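Local coordinates for cupin 2 conserved barrel domain protein (Planctomyces limnophilus, PDB 4H7L), which is of unknown function but binds a copper(II) ion, probably within the barrel of a cupin domain, at residues Met19-Leu22 with Ser23-Glu26; Arg37-Gly40 with His41-Thr45. One frame throughout, in Å; residues are numbered along the deposited sequence.

Overall arrangement
From the N terminus, strand 18-21 runs into interaction 1, where the chain turns at its end before setting out toward strand 28-30. After strand 28-30 and strand 33-38, interaction 2 closes the beginning of the loop that leads on to strand 48-54. The two turns lie in series, neither nested nor crossed, with centres about 13 Å apart on the same side of the chain's centre. They nevertheless meet in space: Leu-22 and Ile-25 of the first pack on Ala-38, and Ile-20 on the ring of Phe-39. Together they tie the N-terminal strand 18-21 to the end of strand 33-38 in the main antiparallel sheet; both contacts also touch the second subunit.

Interaction 1: Met19-Leu22 with Ser23-Glu26; sequences MISL and SEIE
Ser-21 and Glu-24 come together where the chain leaves strand 18-21 and winds through one tight, right-handed turn. The carbonyl of Ser-21 is the pivot, since its O accepts two backbone N-H groups. Glu-24 N donates from 3.0 Å to Ser-21 O and stands well above the carbonyl plane, 57° out of it, whereas Ile-25 N reaches the same Ser-21 O nearly in line with the carbonyl bond. Both bonds are bent at hydrogen, with N-H...O angles near 140°, but the double grip fixes the direction in which the chain leaves the turn.

On the outer side, the hydroxyls of Ser-21 and Ser-23 form a weak hydrogen bond, OG to OG 3.2 Å. Ser-21 OG stands anti to its own backbone N (chi1 176°), which carries it over the turn toward Ser-23. Beside this pair, Glu-24 CG lies 3.7 Å from Ser-21 OG.

The apolar side is built round Ile-25. Its CD1 comes within 3.7 Å of Ile-20 CG2, the two side chains meeting at a slant, while Leu-22 runs alongside with CD2 4.2 Å from Ile-25 CD1. Ile-25 CG1 also lies 3.6 Å from Ser-21 O, against the carbonyl oxygen that takes both N-H groups. Trimming Ile-25 to an alanine would probably leave the CG2 methyl of Ile-20 without its mate and open a gap beside Leu-22.

Gln-36 of the same chain donates to Ile-25 O through NE2. Residues 19-21 pair antiparallel with a strand of the second subunit, extending the sheet across the interface. The backbone pattern is that of a type I beta turn, residues 21 to 24, widened by the additional bond to Ile-25 into an alpha turn that ends the N-terminal strand.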
# COMPACT_ATOMS: atom_id res chain seq x y z
N MSE B 19 -5.83 5.38 -12.83
CA MSE B 19 -6.91 4.81 -12.06
C MSE B 19 -7.12 3.36 -12.48
O MSE B 19 -7.38 3.08 -13.64
CB MSE B 19 -8.18 5.62 -12.29
CG MSE B 19 -9.06 5.75 -11.08
SE MSE B 19 -10.45 7.09 -11.35
CE MSE B 19 -12.01 5.92 -11.24
N ILE B 20 -6.99 2.45 -11.52
CA ILE B 20 -7.13 1.03 -11.81
C ILE B 20 -7.94 0.37 -10.71
O ILE B 20 -7.78 0.69 -9.54
CB ILE B 20 -5.77 0.33 -11.87
CG1 ILE B 20 -4.74 1.22 -12.56
CG2 ILE B 20 -5.91 -1.01 -12.57
CD1 ILE B 20 -3.50 0.48 -13.04
N SER B 21 -8.80 -0.57 -11.10
CA SER B 21 -9.53 -1.36 -10.12
C SER B 21 -8.80 -2.67 -9.87
O SER B 21 -8.79 -3.55 -10.72
CB SER B 21 -10.96 -1.64 -10.58
OG SER B 21 -11.62 -2.48 -9.65
N LEU B 22 -8.19 -2.78 -8.69
CA LEU B 22 -7.37 -3.94 -8.36
C LEU B 22 -8.16 -5.24 -8.48
O LEU B 22 -7.63 -6.27 -8.90
CB LEU B 22 -6.81 -3.79 -6.95
CG LEU B 22 -5.80 -2.65 -6.77
CD1 LEU B 22 -5.43 -2.50 -5.32
CD2 LEU B 22 -4.57 -2.88 -7.62
N SER B 23 -9.44 -5.18 -8.12
CA SER B 23 -10.29 -6.36 -8.11
C SER B 23 -10.65 -6.83 -9.52
O SER B 23 -10.97 -8.01 -9.71
CB SER B 23 -11.56 -6.10 -7.30
OG SER B 23 -12.04 -4.79 -7.53
N GLU B 24 -10.61 -5.93 -10.49
CA GLU B 24 -10.98 -6.28 -11.86
C GLU B 24 -9.79 -6.69 -12.72
O GLU B 24 -9.96 -7.32 -13.76
CB GLU B 24 -11.74 -5.14 -12.53
CG GLU B 24 -13.15 -4.93 -11.99
CD GLU B 24 -14.00 -4.06 -12.89
OE1 GLU B 24 -14.69 -4.61 -13.78
OE2 GLU B 24 -13.98 -2.82 -12.71
N ILE B 25 -8.58 -6.33 -12.29
CA ILE B 25 -7.38 -6.75 -12.99
C ILE B 25 -7.37 -8.27 -13.17
O ILE B 25 -7.78 -9.01 -12.28
CB ILE B 25 -6.11 -6.34 -12.22
CG1 ILE B 25 -5.87 -4.84 -12.36
CG2 ILE B 25 -4.89 -7.11 -12.73
CD1 ILE B 25 -4.71 -4.33 -11.52
N GLU B 26 -6.89 -8.73 -14.32
CA GLU B 26 -6.74 -10.16 -14.56
C GLU B 26 -5.77 -10.73 -13.54
O GLU B 26 -4.62 -10.29 -13.46
CB GLU B 26 -6.23 -10.42 -15.98
CG GLU B 26 -6.23 -11.89 -16.39
CD GLU B 26 -7.58 -12.34 -16.93
OE1 GLU B 26 -8.57 -12.28 -16.17
OE2 GLU B 26 -7.64 -12.77 -18.10

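Interaction 2: Arg37-Gly40 with His41-Thr45; sequences RAFG and HDAGT
The benzyl group of Phe-39 meets Ala-43, which closes the following turn, and Thr-45 just beyond it. Ala-43 CB sits at the ring's edge, near its plane, and Thr-45 CG2 approaches the ring obliquely, 4.1 Å from Phe-39 CD1. The Phe-39 and Thr-45 side chains cross at about a right angle, with Thr-45 OG1 3.4 Å from Phe-39 CB. Beyond this contact the Phe-39 side chain also packs on Gln-18 and on Ala-95 of the second subunit.

Phe-39 itself has left-handed backbone angles (phi 63°), which end the run of strand 33-38 and bend the chain into residues 40-43. There Ala-43 N donates to Gly-40 O at 3.1 Å, standing 63° out of the carbonyl plane, and closes a type I beta turn through His-41 and Asp-42. The Ala-43 methyl tucks back against the residue before the turn, its CB 3.6 Å from Phe-39 CA.

Thr-45 OG1 is hydrogen-bonded to Val-47 O, and Ala-43 O accepts from Gln-18 NE2. The contact thus rests on a single backbone hydrogen bond and apolar touches, while the polar groups of Ala-43 and Thr-45 bind the turn to neighbouring parts of the chain.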
# COMPACT_ATOMS: atom_id res chain seq x y z
N ARG B 37 -1.73 -7.33 -10.09
CA ARG B 37 -0.64 -6.38 -9.99
C ARG B 37 -0.92 -5.07 -10.73
O ARG B 37 -1.36 -5.08 -11.88
CB ARG B 37 0.65 -7.02 -10.53
CG ARG B 37 0.92 -8.42 -9.98
CD ARG B 37 2.36 -8.85 -10.21
NE ARG B 37 2.69 -10.08 -9.50
CZ ARG B 37 2.64 -11.31 -10.03
NH1 ARG B 37 2.27 -11.50 -11.29
NH2 ARG B 37 2.97 -12.36 -9.28
N ALA B 38 -0.66 -3.96 -10.06
CA ALA B 38 -0.90 -2.64 -10.64
C ALA B 38 0.34 -1.76 -10.59
O ALA B 38 1.20 -1.94 -9.72
CB ALA B 38 -2.04 -1.95 -9.91
N PHE B 39 0.43 -0.83 -11.53
CA PHE B 39 1.47 0.19 -11.53
C PHE B 39 2.88 -0.38 -11.66
O PHE B 39 3.78 -0.02 -10.91
CB PHE B 39 1.37 1.04 -10.26
CG PHE B 39 0.01 1.65 -10.06
CD1 PHE B 39 -0.55 2.46 -11.02
CD2 PHE B 39 -0.71 1.40 -8.90
CE1 PHE B 39 -1.80 3.01 -10.85
CE2 PHE B 39 -1.96 1.96 -8.72
CZ PHE B 39 -2.51 2.76 -9.69
N GLY B 40 3.06 -1.28 -12.63
CA GLY B 40 4.37 -1.83 -12.90
C GLY B 40 5.39 -0.77 -13.27
O GLY B 40 5.17 0.43 -13.07
N HIS B 41 6.52 -1.20 -13.82
CA HIS B 41 7.60 -0.28 -14.15
C HIS B 41 7.19 0.63 -15.30
O HIS B 41 7.58 1.80 -15.34
CB HIS B 41 8.87 -1.05 -14.52
CG HIS B 41 10.12 -0.44 -13.97
ND1 HIS B 41 11.13 -1.19 -13.41
CD2 HIS B 41 10.53 0.85 -13.91
CE1 HIS B 41 12.10 -0.39 -13.01
NE2 HIS B 41 11.76 0.85 -13.31
N ASP B 42 6.41 0.10 -16.23
CA ASP B 42 5.94 0.87 -17.37
C ASP B 42 5.03 2.03 -16.94
O ASP B 42 4.79 2.95 -17.72
CB ASP B 42 5.17 -0.03 -18.35
CG ASP B 42 6.06 -1.05 -19.05
OD1 ASP B 42 5.56 -2.16 -19.35
OD2 ASP B 42 7.24 -0.75 -19.30
N ALA B 43 4.54 1.99 -15.71
CA ALA B 43 3.51 2.93 -15.25
C ALA B 43 4.05 4.29 -14.81
O ALA B 43 3.29 5.24 -14.65
CB ALA B 43 2.69 2.30 -14.13
N GLY B 44 5.36 4.38 -14.60
CA GLY B 44 5.97 5.65 -14.23
C GLY B 44 5.96 5.92 -12.73
O GLY B 44 6.64 6.84 -12.26
N THR B 45 5.20 5.13 -11.98
CA THR B 45 5.15 5.29 -10.53
C THR B 45 6.44 4.76 -9.91
O THR B 45 7.20 4.05 -10.57
CB THR B 45 3.95 4.56 -9.92
OG1 THR B 45 4.07 3.15 -10.16
CG2 THR B 45 2.65 5.05 -10.54